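Local coordinates for putative periplasmic protein (Bacteroides eggerthii, PDB 4HBR) that is of unknown function but is a putative periplasmic protein of the PF11396 (DUF2874) family, folded as a long antiparallel sheet with a few short helices, at residues K28-A33 against L134-F139; E60-V65 against V98-G103; Y111-L114 against E120-R123. All blocks are in the same frame, centred on the assembly; numbering follows the deposited sequence.

Contact 1. Residues K28-A33 against L134-F139; sequences KAYYVA and LGASTF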
loop_
_atom_site.group_PDB
_atom_site.type_symbol
_atom_site.label_atom_id
_atom_site.label_comp_id
_atom_site.label_asym_id
_atom_site.label_seq_id
_atom_site.Cartn_x
_atom_site.Cartn_y
_atom_site.Cartn_z
ATOM N N LYS A 28 -9.229 11.742 -2.551
ATOM C CA LYS A 28 -10.252 11.866 -3.604
ATOM C C LYS A 28 -11.632 11.766 -2.892
ATOM O O LYS A 28 -11.850 12.536 -1.956
ATOM C CB LYS A 28 -10.056 10.841 -4.753
ATOM C CG LYS A 28 -8.635 10.759 -5.309
ATOM C CD LYS A 28 -8.524 11.349 -6.682
ATOM C CE LYS A 28 -7.102 11.274 -7.192
ATOM N NZ LYS A 28 -6.172 12.199 -6.470
ATOM N N ALA A 29 -12.532 10.830 -3.255
ATOM C CA ALA A 29 -13.808 10.745 -2.513
ATOM C C ALA A 29 -13.740 9.713 -1.355
ATOM O O ALA A 29 -14.764 9.356 -0.768
ATOM C CB ALA A 29 -14.951 10.408 -3.449
ATOM N N TYR A 30 -12.531 9.277 -0.998
ATOM C CA TYR A 30 -12.378 8.309 0.087
ATOM C C TYR A 30 -11.851 8.909 1.379
ATOM O O TYR A 30 -11.074 9.859 1.345
ATOM C CB TYR A 30 -11.441 7.160 -0.345
ATOM C CG TYR A 30 -11.885 6.502 -1.635
ATOM C CD1 TYR A 30 -12.923 5.577 -1.645
ATOM C CD2 TYR A 30 -11.311 6.854 -2.859
ATOM C CE1 TYR A 30 -13.376 5.012 -2.836
ATOM C CE2 TYR A 30 -11.742 6.276 -4.057
ATOM C CZ TYR A 30 -12.765 5.344 -4.037
ATOM O OH TYR A 30 -13.179 4.739 -5.198
ATOM N N TYR A 31 -12.258 8.309 2.512
ATOM C CA TYR A 31 -11.740 8.577 3.864
ATOM C C TYR A 31 -10.673 7.531 4.129
ATOM O O TYR A 31 -10.908 6.363 3.845
ATOM C CB TYR A 31 -12.846 8.550 4.941
ATOM C CG TYR A 31 -13.829 9.690 4.804
ATOM C CD1 TYR A 31 -13.525 10.962 5.284
ATOM C CD2 TYR A 31 -15.058 9.505 4.180
ATOM C CE1 TYR A 31 -14.424 12.021 5.151
ATOM C CE2 TYR A 31 -15.963 10.556 4.037
ATOM C CZ TYR A 31 -15.645 11.813 4.531
ATOM O OH TYR A 31 -16.539 12.851 4.407
ATOM N N VAL A 32 -9.487 7.943 4.603
ATOM C CA VAL A 32 -8.380 7.018 4.846
ATOM C C VAL A 32 -7.988 7.001 6.322
ATOM O O VAL A 32 -7.663 8.041 6.906
ATOM C CB VAL A 32 -7.141 7.304 3.964
ATOM C CG1 VAL A 32 -6.124 6.168 4.055
ATOM C CG2 VAL A 32 -7.534 7.570 2.515
ATOM N N ALA A 33 -8.014 5.792 6.913
ATOM C CA ALA A 33 -7.589 5.551 8.278
ATOM C C ALA A 33 -6.148 5.105 8.242
ATOM O O ALA A 33 -5.814 4.202 7.491
ATOM C CB ALA A 33 -8.461 4.500 8.930
ATOM N N LEU A 134 0.848 5.516 -4.010
ATOM C CA LEU A 134 0.096 4.335 -3.593
ATOM C C LEU A 134 -1.366 4.653 -3.230
ATOM O O LEU A 134 -2.027 3.808 -2.629
ATOM C CB LEU A 134 0.791 3.666 -2.389
ATOM C CG LEU A 134 2.082 2.907 -2.689
ATOM C CD1 LEU A 134 2.732 2.400 -1.403
ATOM C CD2 LEU A 134 1.860 1.794 -3.723
ATOM N N GLY A 135 -1.849 5.843 -3.588
ATOM C CA GLY A 135 -3.199 6.291 -3.262
ATOM C C GLY A 135 -4.276 5.759 -4.172
ATOM O O GLY A 135 -4.008 4.927 -5.047
ATOM N N ALA A 136 -5.508 6.273 -3.981
ATOM C CA ALA A 136 -6.704 5.917 -4.752
ATOM C C ALA A 136 -6.477 6.044 -6.272
ATOM O O ALA A 136 -6.953 5.189 -7.006
ATOM C CB ALA A 136 -7.878 6.796 -4.322
ATOM N N SER A 137 -5.727 7.054 -6.735
ATOM C CA SER A 137 -5.505 7.248 -8.177
ATOM C C SER A 137 -4.684 6.087 -8.829
ATOM O O SER A 137 -4.838 5.852 -10.014
ATOM C CB SER A 137 -4.851 8.591 -8.457
ATOM O OG SER A 137 -3.504 8.588 -8.024
ATOM N N THR A 138 -3.881 5.334 -8.058
ATOM C CA THR A 138 -3.113 4.206 -8.578
ATOM C C THR A 138 -3.957 2.914 -8.605
ATOM O O THR A 138 -3.766 2.076 -9.491
ATOM C CB THR A 138 -1.842 4.009 -7.703
ATOM O OG1 THR A 138 -1.028 5.165 -7.800
ATOM C CG2 THR A 138 -1.002 2.784 -8.097
ATOM N N PHE A 139 -4.848 2.722 -7.620
ATOM C CA PHE A 139 -5.566 1.455 -7.481
ATOM C C PHE A 139 -7.085 1.508 -7.606
ATOM O O PHE A 139 -7.680 0.461 -7.868
ATOM C CB PHE A 139 -5.236 0.847 -6.110
ATOM C CG PHE A 139 -3.768 0.570 -5.866
ATOM C CD1 PHE A 139 -3.154 -0.564 -6.406
ATOM C CD2 PHE A 139 -3.009 1.417 -5.062
ATOM C CE1 PHE A 139 -1.803 -0.824 -6.165
ATOM C CE2 PHE A 139 -1.664 1.146 -4.806
ATOM C CZ PHE A 139 -1.068 0.031 -5.367
#
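A136 puts its methyl group against two side chains of the 28-33 segment, Y30 and K28, and every contact across the two segments is between carbon atoms, with no hydrogen bond. The closer of the two is the tyrosine: Y30 CD2 lies 3.7 Å from A136 CB, with CE2 almost as near, and the methyl meets the ring obliquely. K28 lays its aliphatic chain alongside the first turn of the helix. Its CG sits beside the backbone N and the chain then bends at chi2 (-109°), which carries K28 CE to within 3.7 Å of S137 CB; on the way K28 CG passes 4.2 Å from A136 CB.

The polar part concerns the helix start. G135 is the N-cap, and its carbonyl O accepts T138 N at 3.0 Å. The first helical amide, A136 N, is hydrogen-bonded to the carboxylate of D27, the residue just before K28, so the hairpin itself tethers the helix end.

K28 and A29 have the backbone angles of a type II' turn, linking strands 23-27 and 30-37. Helix 136-139 packs beside this turn. W45 and V53, from strands 40-46 and 52-58, also touch Y30, while F139 lies on M54 and Q56.

Contact 2. Residues E60-V65 against V98-G103; sequences ETLDEV and VAIQVG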
loop_
_atom_site.group_PDB
_atom_site.type_symbol
_atom_site.label_atom_id
_atom_site.label_comp_id
_atom_site.label_asym_id
_atom_site.label_seq_id
_atom_site.Cartn_x
_atom_site.Cartn_y
_atom_site.Cartn_z
ATOM N N GLU A 60 7.528 -3.211 4.395
ATOM C CA GLU A 60 8.800 -2.480 4.295
ATOM C C GLU A 60 9.965 -3.291 3.701
ATOM O O GLU A 60 10.764 -2.720 2.955
ATOM C CB GLU A 60 9.228 -1.913 5.668
ATOM C CG GLU A 60 8.315 -0.795 6.151
ATOM C CD GLU A 60 8.614 -0.172 7.501
ATOM O OE1 GLU A 60 9.562 -0.617 8.189
ATOM O OE2 GLU A 60 7.875 0.768 7.875
ATOM N N THR A 61 10.084 -4.579 4.049
ATOM C CA THR A 61 11.180 -5.441 3.609
ATOM C C THR A 61 10.676 -6.603 2.739
ATOM O O THR A 61 9.543 -7.044 2.891
ATOM C CB THR A 61 11.964 -5.942 4.845
ATOM O OG1 THR A 61 11.059 -6.534 5.792
ATOM C CG2 THR A 61 12.753 -4.814 5.525
ATOM N N LEU A 62 11.535 -7.106 1.847
ATOM C CA LEU A 62 11.239 -8.208 0.927
ATOM C C LEU A 62 11.102 -9.564 1.601
ATOM O O LEU A 62 10.628 -10.512 0.966
ATOM C CB LEU A 62 12.319 -8.306 -0.163
ATOM C CG LEU A 62 12.429 -7.133 -1.140
ATOM C CD1 LEU A 62 13.692 -7.255 -1.952
ATOM C CD2 LEU A 62 11.242 -7.056 -2.032
ATOM N N ASP A 63 11.505 -9.687 2.860
ATOM C CA ASP A 63 11.376 -10.964 3.576
ATOM C C ASP A 63 9.888 -11.278 3.925
ATOM O O ASP A 63 9.590 -12.366 4.405
ATOM C CB ASP A 63 12.286 -11.029 4.829
ATOM C CG ASP A 63 12.100 -9.987 5.921
ATOM O OD1 ASP A 63 11.135 -9.207 5.836
ATOM O OD2 ASP A 63 12.920 -9.973 6.886
ATOM N N GLU A 64 8.960 -10.353 3.641
ATOM C CA GLU A 64 7.541 -10.578 3.880
ATOM C C GLU A 64 6.768 -11.021 2.629
ATOM O O GLU A 64 5.683 -11.587 2.756
ATOM C CB GLU A 64 6.905 -9.310 4.430
ATOM C CG GLU A 64 7.439 -8.888 5.789
ATOM C CD GLU A 64 7.011 -9.666 7.015
ATOM O OE1 GLU A 64 6.018 -10.429 6.933
ATOM O OE2 GLU A 64 7.695 -9.526 8.058
ATOM N N VAL A 65 7.329 -10.813 1.440
ATOM C CA VAL A 65 6.626 -11.039 0.179
ATOM C C VAL A 65 6.533 -12.525 -0.193
ATOM O O VAL A 65 7.408 -13.330 0.200
ATOM C CB VAL A 65 7.250 -10.203 -0.987
ATOM C CG1 VAL A 65 7.426 -8.748 -0.589
ATOM C CG2 VAL A 65 8.569 -10.785 -1.510
ATOM N N VAL A 98 1.430 -6.803 -4.562
ATOM C CA VAL A 98 2.643 -6.431 -3.843
ATOM C C VAL A 98 3.212 -5.179 -4.560
ATOM O O VAL A 98 3.545 -5.278 -5.734
ATOM C CB VAL A 98 3.717 -7.553 -3.714
ATOM C CG1 VAL A 98 4.866 -7.081 -2.816
ATOM C CG2 VAL A 98 3.123 -8.871 -3.201
ATOM N N ALA A 99 3.297 -4.025 -3.877
ATOM C CA ALA A 99 3.893 -2.799 -4.439
ATOM C C ALA A 99 5.288 -2.614 -3.820
ATOM O O ALA A 99 5.409 -2.574 -2.586
ATOM C CB ALA A 99 3.010 -1.586 -4.159
ATOM N N ILE A 100 6.332 -2.580 -4.660
ATOM C CA ILE A 100 7.716 -2.407 -4.214
ATOM C C ILE A 100 8.234 -1.075 -4.741
ATOM O O ILE A 100 8.123 -0.803 -5.940
ATOM C CB ILE A 100 8.635 -3.608 -4.636
ATOM C CG1 ILE A 100 8.119 -4.950 -4.028
ATOM C CG2 ILE A 100 10.118 -3.359 -4.221
ATOM C CD1 ILE A 100 8.740 -6.187 -4.576
ATOM N N GLN A 101 8.780 -0.235 -3.840
ATOM C CA GLN A 101 9.391 1.048 -4.183
ATOM C C GLN A 101 10.883 0.869 -4.034
ATOM O O GLN A 101 11.365 0.468 -2.969
ATOM C CB GLN A 101 8.853 2.194 -3.326
ATOM C CG GLN A 101 7.344 2.442 -3.491
ATOM C CD GLN A 101 6.841 3.563 -2.621
ATOM O OE1 GLN A 101 7.461 3.966 -1.648
ATOM N NE2 GLN A 101 5.698 4.094 -2.956
ATOM N N VAL A 102 11.624 1.089 -5.121
ATOM C CA VAL A 102 13.062 0.826 -5.119
ATOM C C VAL A 102 13.775 2.012 -5.761
ATOM O O VAL A 102 13.316 2.553 -6.761
ATOM C CB VAL A 102 13.369 -0.561 -5.804
ATOM C CG1 VAL A 102 12.744 -0.678 -7.206
ATOM C CG2 VAL A 102 14.854 -0.897 -5.837
ATOM N N GLY A 103 14.841 2.461 -5.120
ATOM C CA GLY A 103 15.632 3.563 -5.635
ATOM C C GLY A 103 16.876 3.075 -6.330
ATOM O O GLY A 103 17.454 2.064 -5.931
#
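L62 and I100 meet through their outermost methyls because both side chains are extended: L62 CG and I100 CG1 both stand beside the backbone N, and chi2 is close to anti in both (169° for L62, 168° for I100). The CB of L62 does not aim at the strand, yet this extension brings L62 CD2 to 3.7 Å from I100 CD1, the two chains crossing at about a right angle. V65 and V98 form the second pair. V98 holds CG1 anti to its own N, at chi1 -174°, and presents it to the corresponding branch of V65, with V65 CG1 3.8 Å from V98 CG1, again nearly perpendicular.

L62 and V65, three residues apart, both reach strand 97-104, where V98 and I100 lie on the same face. Residues 62-64 have helical backbone angles, and a weak bond of 3.3 Å runs from V65 N to L62 O. T61 OG1, just before this turn, donates to D63 OD1 inside it at 2.7 Å, from above the carboxylate plane. Helix 67-75 adds F73, which touches both L62 and I100, and F70, which packs on V65.

With no hydrogen bond between the segments, what joins them is a pair of branched aliphatic contacts. Burial and shape probably hold L62 and V65 on strand 97-104, while the backbone of E60 bonds to V86 of strand 82-90.

Contact 3. Residues Y111-L114 against E120-R123; sequences YQIL and EVLR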
loop_
_atom_site.group_PDB
_atom_site.type_symbol
_atom_site.label_atom_id
_atom_site.label_comp_id
_atom_site.label_asym_id
_atom_site.label_seq_id
_atom_site.Cartn_x
_atom_site.Cartn_y
_atom_site.Cartn_z
ATOM N N TYR A 111 11.702 4.018 -8.505
ATOM C CA TYR A 111 10.712 3.232 -9.238
ATOM C C TYR A 111 9.729 2.556 -8.313
ATOM O O TYR A 111 10.041 2.278 -7.161
ATOM C CB TYR A 111 11.405 2.174 -10.117
ATOM C CG TYR A 111 12.327 2.774 -11.159
ATOM C CD1 TYR A 111 13.666 3.026 -10.870
ATOM C CD2 TYR A 111 11.864 3.075 -12.442
ATOM C CE1 TYR A 111 14.523 3.570 -11.825
ATOM C CE2 TYR A 111 12.712 3.627 -13.408
ATOM C CZ TYR A 111 14.040 3.889 -13.088
ATOM O OH TYR A 111 14.898 4.430 -14.018
ATOM N N GLN A 112 8.538 2.277 -8.838
ATOM C CA GLN A 112 7.473 1.551 -8.162
ATOM C C GLN A 112 7.017 0.419 -9.081
ATOM O O GLN A 112 6.652 0.665 -10.245
ATOM C CB GLN A 112 6.310 2.477 -7.797
ATOM C CG GLN A 112 5.186 1.774 -7.046
ATOM C CD GLN A 112 4.213 2.768 -6.514
ATOM O OE1 GLN A 112 4.481 3.427 -5.501
ATOM N NE2 GLN A 112 3.074 2.915 -7.191
ATOM N N ILE A 113 7.121 -0.818 -8.592
ATOM C CA ILE A 113 6.724 -1.988 -9.366
ATOM C C ILE A 113 5.585 -2.651 -8.636
ATOM O O ILE A 113 5.691 -2.924 -7.423
ATOM C CB ILE A 113 7.898 -2.978 -9.658
ATOM C CG1 ILE A 113 9.180 -2.253 -10.133
ATOM C CG2 ILE A 113 7.494 -4.021 -10.692
ATOM C CD1 ILE A 113 10.221 -2.302 -9.143
ATOM N N LEU A 114 4.481 -2.898 -9.374
ATOM C CA LEU A 114 3.294 -3.611 -8.858
ATOM C C LEU A 114 3.313 -5.035 -9.368
ATOM O O LEU A 114 3.420 -5.267 -10.570
ATOM C CB LEU A 114 1.985 -2.911 -9.260
ATOM C CG LEU A 114 1.860 -1.409 -9.000
ATOM C CD1 LEU A 114 0.461 -0.937 -9.404
ATOM C CD2 LEU A 114 2.111 -1.065 -7.507
ATOM N N GLU A 120 3.992 -11.699 -11.500
ATOM C CA GLU A 120 3.708 -11.041 -12.780
ATOM C C GLU A 120 3.737 -9.527 -12.564
ATOM O O GLU A 120 3.164 -9.037 -11.587
ATOM C CB GLU A 120 2.343 -11.538 -13.325
ATOM C CG GLU A 120 1.762 -10.855 -14.561
ATOM C CD GLU A 120 0.482 -11.506 -15.074
ATOM O OE1 GLU A 120 0.555 -12.658 -15.561
ATOM O OE2 GLU A 120 -0.598 -10.878 -14.963
ATOM N N VAL A 121 4.418 -8.792 -13.448
ATOM C CA VAL A 121 4.508 -7.331 -13.345
ATOM C C VAL A 121 3.216 -6.716 -13.923
ATOM O O VAL A 121 2.940 -6.872 -15.102
ATOM C CB VAL A 121 5.780 -6.747 -14.050
ATOM C CG1 VAL A 121 5.745 -5.224 -14.085
ATOM C CG2 VAL A 121 7.071 -7.243 -13.393
ATOM N N LEU A 122 2.481 -5.964 -13.107
ATOM C CA LEU A 122 1.273 -5.251 -13.521
ATOM C C LEU A 122 1.604 -3.851 -14.038
ATOM O O LEU A 122 0.918 -3.337 -14.927
ATOM C CB LEU A 122 0.293 -5.142 -12.343
ATOM C CG LEU A 122 -0.324 -6.438 -11.862
ATOM C CD1 LEU A 122 -0.939 -6.263 -10.477
ATOM C CD2 LEU A 122 -1.297 -7.033 -12.920
ATOM N N ARG A 123 2.643 -3.236 -13.475
ATOM C CA ARG A 123 3.087 -1.861 -13.747
ATOM C C ARG A 123 4.476 -1.613 -13.204
ATOM O O ARG A 123 4.763 -1.978 -12.070
ATOM C CB ARG A 123 2.113 -0.855 -13.046
ATOM C CG ARG A 123 2.462 0.642 -13.119
ATOM C CD ARG A 123 2.449 1.185 -14.549
ATOM N NE ARG A 123 1.243 0.748 -15.260
ATOM C CZ ARG A 123 1.106 0.700 -16.581
ATOM N NH1 ARG A 123 2.091 1.089 -17.372
ATOM N NH2 ARG A 123 -0.026 0.267 -17.119
#
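L114 and R123 are joined as an antiparallel hydrogen-bonded pair, with L114 N donating to R123 O at 2.9 Å and an almost straight N-H...O angle of 170°. The return bond does not come from R123. L122 N supplies it, reaching L114 O at 2.8 Å and 164°, so L122 and R123 together stand opposite L114. With L122 near helical and R123 extended in the backbone, this is a classic beta bulge, and it turns the corner in the second strand. R123 O takes a further contact from I113 CA, 3.3 Å away, of the CA-H...O kind.

Side chains pack around these bonds. L114 lays its CD1 at 4.0 Å from R123 CB, and L114 CB is 4.2 Å from L122 CB, so both residues of the bulge adjoin the same leucine. The arginine contributes its root here; CG stands anti to the backbone N (chi1 176°), and bends farther along lead the guanidinium away. On the other face of the hairpin, I113 CG2 meets V121 CG1 at 4.0 Å.

Farther out, E120 N is hydrogen-bonded to T116 OG1 within the connecting turn, and the buried amide of Q112 is held through OE1 by T133 OG1 and Q101 NE2. Q112 also pairs through its backbone with Q125, beyond the bulge. Strand 121-126 is the outermost strand of the sheet at this end, whereas strand 109-115 has strand 97-104 on its inner flank, from which I97 and A99 pack against L114.

All three contacts draw on one antiparallel sheet whose strands follow each other in chain order. Contact 1 closes the longest loop, bringing the C-terminal helix 136-139 back to the second strand, and contacts 2 and 3 fall in sequence between its two segments. Contacts 2 and 3 have centres about 11 Å apart and share neighbouring strands, 97-104 of contact 2 and 109-115 of contact 3, joined by backbone bonds such as I113 N to I100 O. The centre of contact 1 is about 20 Å from that of contact 2 and about 18 Å from that of contact 3, yet L134 touches A99 and Q112. The C-terminal segment thus bridges the early and late parts of the sheet.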